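Local coordinates for pesticidal crystal protein CRY4AA (Bacillus thuringiensis, PDB 2C9K) that kills mosquito larvae by binding to midgut epithelial cells and lysing them, as a pore-forming three-domain delta-endotoxin, at residues Q265-P273 with S361-N371; L23-I34 with I81-E92. All blocks are in the same frame, centred on the assembly; numbering follows the deposited sequence.

How the interactions relate
From the N terminus the chain meets interaction 2 first: L23-I34 opens a loop that closes at I81-E92, after 46 intervening residues that are mostly helical. This contact lies inside the N-terminal helical domain, the part of delta-endotoxins associated with pore formation. Interaction 1 follows in series, neither nested in interaction 2 nor crossing it. It begins at Q265-P273 and closes at S361-N371, 87 residues later, and joins the ends of two strands from different sheets within the beta-rich middle domain. The two contacts sit on opposite sides of the chain's centre, their own centres 50 Å apart and their nearest atoms about 21 Å apart.

Interaction 1. Residues Q265-P273 with S361-N371; sequences QVLNFEESP and SLDNKYLNDYN
Asn268 sends CG away from its carbonyl carbon (chi1 -70°), while Asn371 tucks CG between backbone N and carbonyl carbon (chi1 58°); the two amides approach from opposite directions and stack with planes 9° apart. From this position Asn268 ND2 donates to Asn371 O at 2.7 Å, a bent bond whose donor stands above the carbonyl plane. ND2 also binds Gln449 O. A water fixes the amide's other end, donating to Asn268 OD1 and Leu362 O and accepting from Ser361 OG. Ser272 OG, at the end of the type I turn Phe269 to Ser272, donates back to Asn268 O, just before the turn, at 2.6 Å.

Glu271 lays its extended chain across Tyr366, with CG 3.4 Å from the ring centroid, a CH-pi contact over the face. Its carboxylate lies close to that of Asp363 as a like charge, perhaps a limit of the model.

Within the middle, beta-prism domain the contact joins loops at the ends of strands 262-267 and 353-362, bridging two sheets; strand 450-457 pairs with the first, strand 402-407 pairs with the second and touches Leu267 of the first, and helix 222-240 of the N-terminal domain packs on Val266 and Phe269.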
loop_
_atom_site.group_PDB
_atom_site.type_symbol
_atom_site.label_atom_id
_atom_site.label_comp_id
_atom_site.label_asym_id
_atom_site.label_seq_id
_atom_site.Cartn_x
_atom_site.Cartn_y
_atom_site.Cartn_z
ATOM N N GLN A 265 -3.084 -10.766 7.422
ATOM C CA GLN A 265 -2.403 -12.044 7.575
ATOM C C GLN A 265 -3.405 -12.817 8.437
ATOM O O GLN A 265 -4.047 -12.227 9.307
ATOM C CB GLN A 265 -1.062 -11.854 8.297
ATOM C CG GLN A 265 -0.057 -10.998 7.520
ATOM C CD GLN A 265 1.282 -10.816 8.244
ATOM O OE1 GLN A 265 1.328 -10.660 9.464
ATOM N NE2 GLN A 265 2.372 -10.810 7.485
ATOM N N VAL A 266 -3.571 -14.117 8.207
ATOM C CA VAL A 266 -4.562 -14.850 8.993
ATOM C C VAL A 266 -4.067 -16.009 9.865
ATOM O O VAL A 266 -3.029 -16.616 9.604
ATOM C CB VAL A 266 -5.739 -15.317 8.071
ATOM C CG1 VAL A 266 -5.374 -15.094 6.614
ATOM C CG2 VAL A 266 -6.095 -16.769 8.334
ATOM N N LEU A 267 -4.831 -16.294 10.917
ATOM C CA LEU A 267 -4.504 -17.352 11.858
ATOM C C LEU A 267 -5.664 -18.329 12.009
ATOM O O LEU A 267 -6.831 -17.914 12.067
ATOM C CB LEU A 267 -4.163 -16.747 13.228
ATOM C CG LEU A 267 -4.110 -17.671 14.455
ATOM C CD1 LEU A 267 -2.983 -18.691 14.323
ATOM C CD2 LEU A 267 -3.921 -16.826 15.700
ATOM N N ASN A 268 -5.320 -19.619 12.076
ATOM C CA ASN A 268 -6.261 -20.730 12.241
ATOM C C ASN A 268 -7.192 -21.002 11.073
ATOM O O ASN A 268 -8.290 -21.527 11.253
ATOM C CB ASN A 268 -7.100 -20.553 13.505
ATOM C CG ASN A 268 -6.292 -20.744 14.766
ATOM O OD1 ASN A 268 -5.267 -21.439 14.772
ATOM N ND2 ASN A 268 -6.755 -20.143 15.851
ATOM N N PHE A 269 -6.747 -20.659 9.871
ATOM C CA PHE A 269 -7.552 -20.873 8.688
ATOM C C PHE A 269 -7.774 -22.354 8.398
ATOM O O PHE A 269 -8.906 -22.818 8.246
ATOM C CB PHE A 269 -6.884 -20.247 7.471
ATOM C CG PHE A 269 -7.581 -20.569 6.189
ATOM C CD1 PHE A 269 -8.781 -19.944 5.862
ATOM C CD2 PHE A 269 -7.084 -21.554 5.343
ATOM C CE1 PHE A 269 -9.480 -20.303 4.707
ATOM C CE2 PHE A 269 -7.777 -21.915 4.189
ATOM C CZ PHE A 269 -8.976 -21.290 3.871
ATOM N N GLU A 270 -6.675 -23.091 8.314
ATOM C CA GLU A 270 -6.724 -24.505 7.993
ATOM C C GLU A 270 -7.384 -25.407 9.026
ATOM O O GLU A 270 -8.022 -26.382 8.659
ATOM C CB GLU A 270 -5.309 -25.002 7.671
ATOM C CG GLU A 270 -4.617 -24.188 6.573
ATOM C CD GLU A 270 -3.804 -22.985 7.103
ATOM O OE1 GLU A 270 -4.273 -22.280 8.039
ATOM O OE2 GLU A 270 -2.692 -22.739 6.562
ATOM N N GLU A 271 -7.258 -25.094 10.309
ATOM C CA GLU A 271 -7.859 -25.953 11.320
ATOM C C GLU A 271 -9.236 -25.528 11.795
ATOM O O GLU A 271 -9.730 -26.014 12.810
ATOM C CB GLU A 271 -6.908 -26.115 12.502
ATOM C CG GLU A 271 -5.705 -26.974 12.149
ATOM C CD GLU A 271 -4.981 -27.513 13.368
ATOM O OE1 GLU A 271 -4.093 -28.377 13.185
ATOM O OE2 GLU A 271 -5.296 -27.075 14.503
ATOM N N SER A 272 -9.856 -24.631 11.036
ATOM C CA SER A 272 -11.198 -24.142 11.334
ATOM C C SER A 272 -12.076 -24.482 10.140
ATOM O O SER A 272 -11.582 -24.608 9.025
ATOM C CB SER A 272 -11.177 -22.636 11.558
ATOM O OG SER A 272 -10.300 -22.308 12.623
ATOM N N PRO A 273 -13.391 -24.640 10.357
ATOM C CA PRO A 273 -14.330 -24.978 9.276
ATOM C C PRO A 273 -14.716 -23.842 8.339
ATOM O O PRO A 273 -15.111 -24.082 7.199
ATOM C CB PRO A 273 -15.538 -25.510 10.036
ATOM C CG PRO A 273 -15.550 -24.622 11.236
ATOM C CD PRO A 273 -14.086 -24.611 11.656
ATOM N N SER A 361 -1.475 -19.705 20.340
ATOM C CA SER A 361 -2.874 -20.086 20.382
ATOM C C SER A 361 -3.007 -21.590 20.620
ATOM O O SER A 361 -2.050 -22.346 20.426
ATOM C CB SER A 361 -3.538 -19.702 19.063
ATOM O OG SER A 361 -2.768 -20.172 17.968
ATOM N N LEU A 362 -4.193 -22.019 21.042
ATOM C CA LEU A 362 -4.438 -23.431 21.290
ATOM C C LEU A 362 -4.495 -24.165 19.956
ATOM O O LEU A 362 -4.992 -23.627 18.969
ATOM C CB LEU A 362 -5.744 -23.605 22.071
ATOM C CG LEU A 362 -5.734 -22.943 23.456
ATOM C CD1 LEU A 362 -7.055 -23.172 24.151
ATOM C CD2 LEU A 362 -4.607 -23.522 24.290
ATOM N N ASP A 363 -3.964 -25.383 19.926
ATOM C CA ASP A 363 -3.944 -26.182 18.710
ATOM C C ASP A 363 -4.977 -27.299 18.771
ATOM O O ASP A 363 -4.691 -28.405 19.227
ATOM C CB ASP A 363 -2.542 -26.750 18.503
ATOM C CG ASP A 363 -2.490 -27.797 17.412
ATOM O OD1 ASP A 363 -3.207 -27.653 16.397
ATOM O OD2 ASP A 363 -1.712 -28.762 17.566
ATOM N N ASN A 364 -6.180 -26.993 18.293
ATOM C CA ASN A 364 -7.305 -27.924 18.292
ATOM C C ASN A 364 -7.091 -29.262 17.594
ATOM O O ASN A 364 -7.958 -30.134 17.654
ATOM C CB ASN A 364 -8.543 -27.255 17.691
ATOM C CG ASN A 364 -8.293 -26.716 16.293
ATOM O OD1 ASN A 364 -9.162 -26.794 15.429
ATOM N ND2 ASN A 364 -7.107 -26.158 16.069
ATOM N N LYS A 365 -5.955 -29.435 16.930
ATOM C CA LYS A 365 -5.692 -30.700 16.251
ATOM C C LYS A 365 -6.855 -31.027 15.318
ATOM O O LYS A 365 -7.412 -32.127 15.373
ATOM C CB LYS A 365 -5.549 -31.834 17.270
ATOM C CG LYS A 365 -4.524 -31.603 18.364
ATOM C CD LYS A 365 -3.111 -31.674 17.833
ATOM C CE LYS A 365 -2.116 -31.667 18.978
ATOM N NZ LYS A 365 -2.389 -32.774 19.946
ATOM N N TYR A 366 -7.228 -30.059 14.486
ATOM C CA TYR A 366 -8.319 -30.213 13.526
ATOM C C TYR A 366 -9.621 -30.731 14.119
ATOM O O TYR A 366 -10.405 -31.372 13.417
ATOM C CB TYR A 366 -7.908 -31.133 12.368
ATOM C CG TYR A 366 -6.801 -30.581 11.503
ATOM C CD1 TYR A 366 -5.466 -30.764 11.854
ATOM C CD2 TYR A 366 -7.087 -29.856 10.345
ATOM C CE1 TYR A 366 -4.444 -30.242 11.081
ATOM C CE2 TYR A 366 -6.070 -29.325 9.559
ATOM C CZ TYR A 366 -4.746 -29.523 9.935
ATOM O OH TYR A 366 -3.715 -29.005 9.177
ATOM N N LEU A 367 -9.860 -30.461 15.398
ATOM C CA LEU A 367 -11.093 -30.906 16.040
ATOM C C LEU A 367 -11.977 -29.716 16.393
ATOM O O LEU A 367 -11.532 -28.564 16.369
ATOM C CB LEU A 367 -10.774 -31.698 17.307
ATOM C CG LEU A 367 -10.055 -33.029 17.088
ATOM C CD1 LEU A 367 -9.763 -33.674 18.429
ATOM C CD2 LEU A 367 -10.926 -33.949 16.229
ATOM N N ASN A 368 -13.237 -29.986 16.710
ATOM C CA ASN A 368 -14.124 -28.906 17.081
ATOM C C ASN A 368 -13.802 -28.524 18.514
ATOM O O ASN A 368 -14.588 -28.766 19.431
ATOM C CB ASN A 368 -15.577 -29.329 16.964
ATOM C CG ASN A 368 -16.519 -28.223 17.349
ATOM O OD1 ASN A 368 -16.250 -27.052 17.098
ATOM N ND2 ASN A 368 -17.632 -28.581 17.961
ATOM N N ASP A 369 -12.624 -27.926 18.687
ATOM C CA ASP A 369 -12.131 -27.508 19.996
ATOM C C ASP A 369 -11.468 -26.120 19.917
ATOM O O ASP A 369 -11.033 -25.690 18.849
ATOM C CB ASP A 369 -11.139 -28.555 20.502
ATOM C CG ASP A 369 -11.283 -28.827 21.982
ATOM O OD1 ASP A 369 -10.612 -29.763 22.470
ATOM O OD2 ASP A 369 -12.062 -28.107 22.655
ATOM N N TYR A 370 -11.389 -25.424 21.047
ATOM C CA TYR A 370 -10.813 -24.079 21.074
ATOM C C TYR A 370 -9.402 -23.965 20.502
ATOM O O TYR A 370 -8.525 -24.750 20.854
ATOM C CB TYR A 370 -10.792 -23.527 22.509
ATOM C CG TYR A 370 -12.147 -23.442 23.184
ATOM C CD1 TYR A 370 -12.493 -24.320 24.214
ATOM C CD2 TYR A 370 -13.088 -22.500 22.783
ATOM C CE1 TYR A 370 -13.744 -24.262 24.822
ATOM C CE2 TYR A 370 -14.341 -22.434 23.383
ATOM C CZ TYR A 370 -14.667 -23.319 24.401
ATOM O OH TYR A 370 -15.922 -23.269 24.976
ATOM N N ASN A 371 -9.189 -22.995 19.612
ATOM C CA ASN A 371 -7.860 -22.752 19.046
ATOM C C ASN A 371 -7.522 -21.273 19.215
ATOM O O ASN A 371 -6.724 -20.702 18.466
ATOM C CB ASN A 371 -7.766 -23.170 17.565
ATOM C CG ASN A 371 -8.772 -22.458 16.662
ATOM O OD1 ASN A 371 -8.790 -22.693 15.458
ATOM N ND2 ASN A 371 -9.606 -21.600 17.235
HETATM O O HOH W 1 -3.918 -22.111 16.828
#

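Interaction 2. Residues L23-I34 with I81-E92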
loop_
_atom_site.group_PDB
_atom_site.type_symbol
_atom_site.label_atom_id
_atom_site.label_comp_id
_atom_site.label_asym_id
_atom_site.label_seq_id
_atom_site.Cartn_x
_atom_site.Cartn_y
_atom_site.Cartn_z
ATOM N N LEU A 23 19.943 14.275 -12.036
ATOM C CA LEU A 23 20.235 12.847 -12.100
ATOM C C LEU A 23 19.069 12.046 -11.550
ATOM O O LEU A 23 19.145 10.826 -11.435
ATOM C CB LEU A 23 21.507 12.514 -11.314
ATOM C CG LEU A 23 22.809 13.203 -11.743
ATOM C CD1 LEU A 23 22.778 14.666 -11.301
ATOM C CD2 LEU A 23 24.005 12.493 -11.116
ATOM N N GLY A 24 17.989 12.746 -11.213
ATOM C CA GLY A 24 16.799 12.101 -10.689
ATOM C C GLY A 24 17.040 11.038 -9.634
ATOM O O GLY A 24 18.080 11.022 -8.972
ATOM N N LEU A 25 16.065 10.145 -9.486
ATOM C CA LEU A 25 16.133 9.059 -8.512
ATOM C C LEU A 25 17.063 7.942 -8.972
ATOM O O LEU A 25 17.083 6.865 -8.378
ATOM C CB LEU A 25 14.733 8.471 -8.264
ATOM C CG LEU A 25 13.653 9.275 -7.528
ATOM C CD1 LEU A 25 13.283 10.523 -8.310
ATOM C CD2 LEU A 25 12.429 8.389 -7.335
ATOM N N ALA A 26 17.829 8.202 -10.028
ATOM C CA ALA A 26 18.754 7.212 -10.575
ATOM C C ALA A 26 20.038 7.057 -9.756
ATOM O O ALA A 26 20.257 6.028 -9.122
ATOM C CB ALA A 26 19.095 7.568 -12.020
ATOM N N LEU A 27 20.878 8.085 -9.771
ATOM C CA LEU A 27 22.149 8.071 -9.051
ATOM C C LEU A 27 22.107 7.489 -7.633
ATOM O O LEU A 27 23.034 6.798 -7.209
ATOM C CB LEU A 27 22.715 9.491 -8.987
ATOM C CG LEU A 27 24.047 9.669 -8.257
ATOM C CD1 LEU A 27 25.171 8.992 -9.038
ATOM C CD2 LEU A 27 24.326 11.150 -8.088
ATOM N N ILE A 28 21.037 7.773 -6.901
ATOM C CA ILE A 28 20.903 7.296 -5.532
ATOM C C ILE A 28 19.970 6.101 -5.409
ATOM O O ILE A 28 20.350 5.070 -4.852
ATOM C CB ILE A 28 20.394 8.422 -4.615
ATOM C CG1 ILE A 28 21.382 9.590 -4.648
ATOM C CG2 ILE A 28 20.183 7.898 -3.200
ATOM C CD1 ILE A 28 22.828 9.182 -4.418
ATOM N N GLY A 29 18.746 6.249 -5.910
ATOM C CA GLY A 29 17.787 5.159 -5.855
ATOM C C GLY A 29 18.376 3.891 -6.447
ATOM O O GLY A 29 18.089 2.788 -5.988
ATOM N N PHE A 30 19.207 4.047 -7.473
ATOM C CA PHE A 30 19.841 2.901 -8.102
ATOM C C PHE A 30 20.872 2.300 -7.173
ATOM O O PHE A 30 21.052 1.086 -7.146
ATOM C CB PHE A 30 20.500 3.311 -9.410
ATOM C CG PHE A 30 19.582 3.248 -10.587
ATOM C CD1 PHE A 30 19.647 4.206 -11.586
ATOM C CD2 PHE A 30 18.665 2.207 -10.712
ATOM C CE1 PHE A 30 18.816 4.129 -12.694
ATOM C CE2 PHE A 30 17.828 2.119 -11.817
ATOM C CZ PHE A 30 17.900 3.079 -12.812
ATOM N N GLY A 31 21.546 3.154 -6.408
ATOM C CA GLY A 31 22.553 2.671 -5.481
ATOM C C GLY A 31 21.975 1.607 -4.566
ATOM O O GLY A 31 22.709 0.790 -3.997
ATOM N N THR A 32 20.650 1.614 -4.433
ATOM C CA THR A 32 19.953 0.655 -3.589
ATOM C C THR A 32 19.251 -0.417 -4.405
ATOM O O THR A 32 19.377 -1.609 -4.123
ATOM C CB THR A 32 18.899 1.345 -2.730
ATOM O OG1 THR A 32 19.540 2.287 -1.861
ATOM C CG2 THR A 32 18.129 0.315 -1.902
ATOM N N LEU A 33 18.507 0.010 -5.416
ATOM C CA LEU A 33 17.779 -0.926 -6.259
ATOM C C LEU A 33 18.640 -2.013 -6.908
ATOM O O LEU A 33 18.285 -3.187 -6.842
ATOM C CB LEU A 33 16.993 -0.162 -7.324
ATOM C CG LEU A 33 15.881 0.708 -6.735
ATOM C CD1 LEU A 33 15.202 1.503 -7.841
ATOM C CD2 LEU A 33 14.881 -0.172 -5.999
ATOM N N ILE A 34 19.761 -1.642 -7.522
ATOM C CA ILE A 34 20.628 -2.629 -8.166
ATOM C C ILE A 34 21.087 -3.738 -7.212
ATOM O O ILE A 34 20.978 -4.919 -7.526
ATOM C CB ILE A 34 21.865 -1.963 -8.788
ATOM C CG1 ILE A 34 21.430 -0.956 -9.848
ATOM C CG2 ILE A 34 22.755 -3.013 -9.433
ATOM C CD1 ILE A 34 22.586 -0.194 -10.467
ATOM N N ILE A 81 21.682 -1.256 -16.727
ATOM C CA ILE A 81 21.453 -0.273 -15.670
ATOM C C ILE A 81 22.783 0.135 -15.030
ATOM O O ILE A 81 22.979 1.299 -14.682
ATOM C CB ILE A 81 20.464 -0.825 -14.582
ATOM C CG1 ILE A 81 19.022 -0.490 -14.966
ATOM C CG2 ILE A 81 20.751 -0.211 -13.222
ATOM C CD1 ILE A 81 18.576 -1.072 -16.277
ATOM N N SER A 82 23.697 -0.822 -14.892
ATOM C CA SER A 82 25.001 -0.555 -14.298
ATOM C C SER A 82 25.808 0.469 -15.095
ATOM O O SER A 82 26.365 1.408 -14.529
ATOM C CB SER A 82 25.796 -1.852 -14.182
ATOM O OG SER A 82 25.148 -2.768 -13.318
ATOM N N THR A 83 25.872 0.280 -16.411
ATOM C CA THR A 83 26.607 1.192 -17.282
ATOM C C THR A 83 25.984 2.584 -17.220
ATOM O O THR A 83 26.684 3.587 -17.083
ATOM C CB THR A 83 26.592 0.700 -18.744
ATOM O OG1 THR A 83 27.173 -0.608 -18.818
ATOM C CG2 THR A 83 27.381 1.649 -19.631
ATOM N N TYR A 84 24.662 2.634 -17.331
ATOM C CA TYR A 84 23.935 3.894 -17.268
ATOM C C TYR A 84 24.229 4.583 -15.942
ATOM O O TYR A 84 24.505 5.784 -15.893
ATOM C CB TYR A 84 22.432 3.641 -17.366
ATOM C CG TYR A 84 21.592 4.819 -16.926
ATOM C CD1 TYR A 84 21.332 5.874 -17.791
ATOM C CD2 TYR A 84 21.085 4.892 -15.627
ATOM C CE1 TYR A 84 20.593 6.969 -17.383
ATOM C CE2 TYR A 84 20.347 5.987 -15.208
ATOM C CZ TYR A 84 20.104 7.020 -16.092
ATOM O OH TYR A 84 19.374 8.110 -15.695
ATOM N N HIS A 85 24.151 3.807 -14.866
ATOM C CA HIS A 85 24.390 4.326 -13.529
ATOM C C HIS A 85 25.781 4.935 -13.376
ATOM O O HIS A 85 25.940 5.959 -12.713
ATOM C CB HIS A 85 24.193 3.215 -12.494
ATOM C CG HIS A 85 24.350 3.674 -11.078
ATOM N ND1 HIS A 85 23.640 4.734 -10.558
ATOM C CD2 HIS A 85 25.118 3.201 -10.068
ATOM C CE1 HIS A 85 23.962 4.893 -9.287
ATOM N NE2 HIS A 85 24.856 3.976 -8.965
ATOM N N ASN A 86 26.784 4.310 -13.992
ATOM C CA ASN A 86 28.154 4.812 -13.904
ATOM C C ASN A 86 28.325 6.137 -14.636
ATOM O O ASN A 86 28.754 7.123 -14.041
ATOM C CB ASN A 86 29.151 3.791 -14.466
ATOM C CG ASN A 86 29.258 2.545 -13.608
ATOM O OD1 ASN A 86 29.248 2.619 -12.379
ATOM N ND2 ASN A 86 29.381 1.395 -14.253
ATOM N N HIS A 87 27.988 6.159 -15.922
ATOM C CA HIS A 87 28.114 7.376 -16.718
ATOM C C HIS A 87 27.421 8.555 -16.044
ATOM O O HIS A 87 27.841 9.708 -16.184
ATOM C CB HIS A 87 27.527 7.149 -18.113
ATOM C CG HIS A 87 28.205 6.052 -18.874
ATOM N ND1 HIS A 87 29.565 6.033 -19.095
ATOM C CD2 HIS A 87 27.713 4.934 -19.456
ATOM C CE1 HIS A 87 29.882 4.949 -19.782
ATOM N NE2 HIS A 87 28.776 4.265 -20.014
ATOM N N LEU A 88 26.358 8.255 -15.310
ATOM C CA LEU A 88 25.607 9.278 -14.601
ATOM C C LEU A 88 26.463 9.759 -13.440
ATOM O O LEU A 88 26.734 10.950 -13.307
ATOM C CB LEU A 88 24.288 8.697 -14.090
ATOM C CG LEU A 88 23.297 9.673 -13.456
ATOM C CD1 LEU A 88 23.113 10.901 -14.339
ATOM C CD2 LEU A 88 21.975 8.955 -13.250
ATOM N N LYS A 89 26.881 8.815 -12.605
ATOM C CA LYS A 89 27.736 9.106 -11.458
ATOM C C LYS A 89 28.999 9.774 -11.989
ATOM O O LYS A 89 29.522 10.711 -11.386
ATOM C CB LYS A 89 28.066 7.796 -10.734
ATOM C CG LYS A 89 29.293 7.806 -9.839
ATOM C CD LYS A 89 29.146 8.708 -8.628
ATOM C CE LYS A 89 30.131 8.297 -7.534
ATOM N NZ LYS A 89 31.539 8.147 -8.018
ATOM N N THR A 90 29.467 9.286 -13.136
ATOM C CA THR A 90 30.656 9.813 -13.797
ATOM C C THR A 90 30.368 11.203 -14.337
ATOM O O THR A 90 31.285 11.939 -14.691
ATOM C CB THR A 90 31.089 8.915 -14.983
ATOM O OG1 THR A 90 31.520 7.641 -14.489
ATOM C CG2 THR A 90 32.224 9.558 -15.769
ATOM N N TRP A 91 29.090 11.562 -14.403
ATOM C CA TRP A 91 28.701 12.869 -14.918
ATOM C C TRP A 91 28.627 13.959 -13.853
ATOM O O TRP A 91 28.827 15.133 -14.165
ATOM C CB TRP A 91 27.349 12.789 -15.624
ATOM C CG TRP A 91 26.944 14.088 -16.247
ATOM C CD1 TRP A 91 27.425 14.619 -17.398
ATOM C CD2 TRP A 91 25.979 15.020 -15.748
ATOM N NE1 TRP A 91 26.822 15.824 -17.659
ATOM C CE2 TRP A 91 25.927 16.095 -16.660
ATOM C CE3 TRP A 91 25.151 15.053 -14.619
ATOM C CZ2 TRP A 91 25.082 17.190 -16.482
ATOM C CZ3 TRP A 91 24.310 16.142 -14.440
ATOM C CH2 TRP A 91 24.282 17.196 -15.370
ATOM N N GLU A 92 28.335 13.586 -12.607
ATOM C CA GLU A 92 28.231 14.587 -11.548
ATOM C C GLU A 92 29.571 15.023 -10.963
ATOM O O GLU A 92 30.312 15.747 -11.615
ATOM C CB GLU A 92 27.295 14.114 -10.425
ATOM C CG GLU A 92 27.694 12.826 -9.723
ATOM C CD GLU A 92 27.308 12.840 -8.253
ATOM O OE1 GLU A 92 26.202 13.327 -7.931
ATOM O OE2 GLU A 92 28.107 12.362 -7.419
#
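Aliphatic packing holds one end of this contact. Leu23 crosses Leu88 at a slant, its CG 3.5 Å from Leu88 CD1, while Leu23 CD1 meets the edge of the Trp91 indole in its plane, 3.8 Å from CZ3. The second branch of Leu88, CD2, turns to Ala26 CB at 3.4 Å, and the two methyl branches therefore serve different residues of the facing segment. Leu27 lays CD1 against the backbone and CB of Lys89. At the other end Ile34 CD1 reaches Ile81 CG2 at 3.3 Å.

Aromatic contacts fill the middle, where Phe30, Tyr84 and His85 cluster. The Phe30 and Tyr84 rings meet rim to rim with planes at 79°, CE1 of Phe30 lying 3.5 Å from CE2 of Tyr84. Ile81 CG2 sits over one face of the Phe30 ring, displaced toward its rim, in a CH-pi contact 4.2 Å from the centroid. His85, with CG anti to its backbone N (chi1 -177°), swings its imidazole across to the other segment, where Phe30 CB lies over one ring face and Leu27 O lies at the ring edge, 3.0 Å from CE1.

Among the polar groups, Tyr84 OH bonds Gln156 on helix 140-164, tying the cluster to a third helix. This is packing within the N-terminal helical bundle: segments 29-34 and 81-89, of helices 29-37 and 77-89, run nearly antiparallel, at 155° and 11.0 Å between axes. Helix 140-164 packs on Phe30 through Leu149 and on Trp91 through Phe160, edge to face, while helix 103-123 packs against Ile81 and Tyr84, and helix 5-16 touches Thr32 and Leu33.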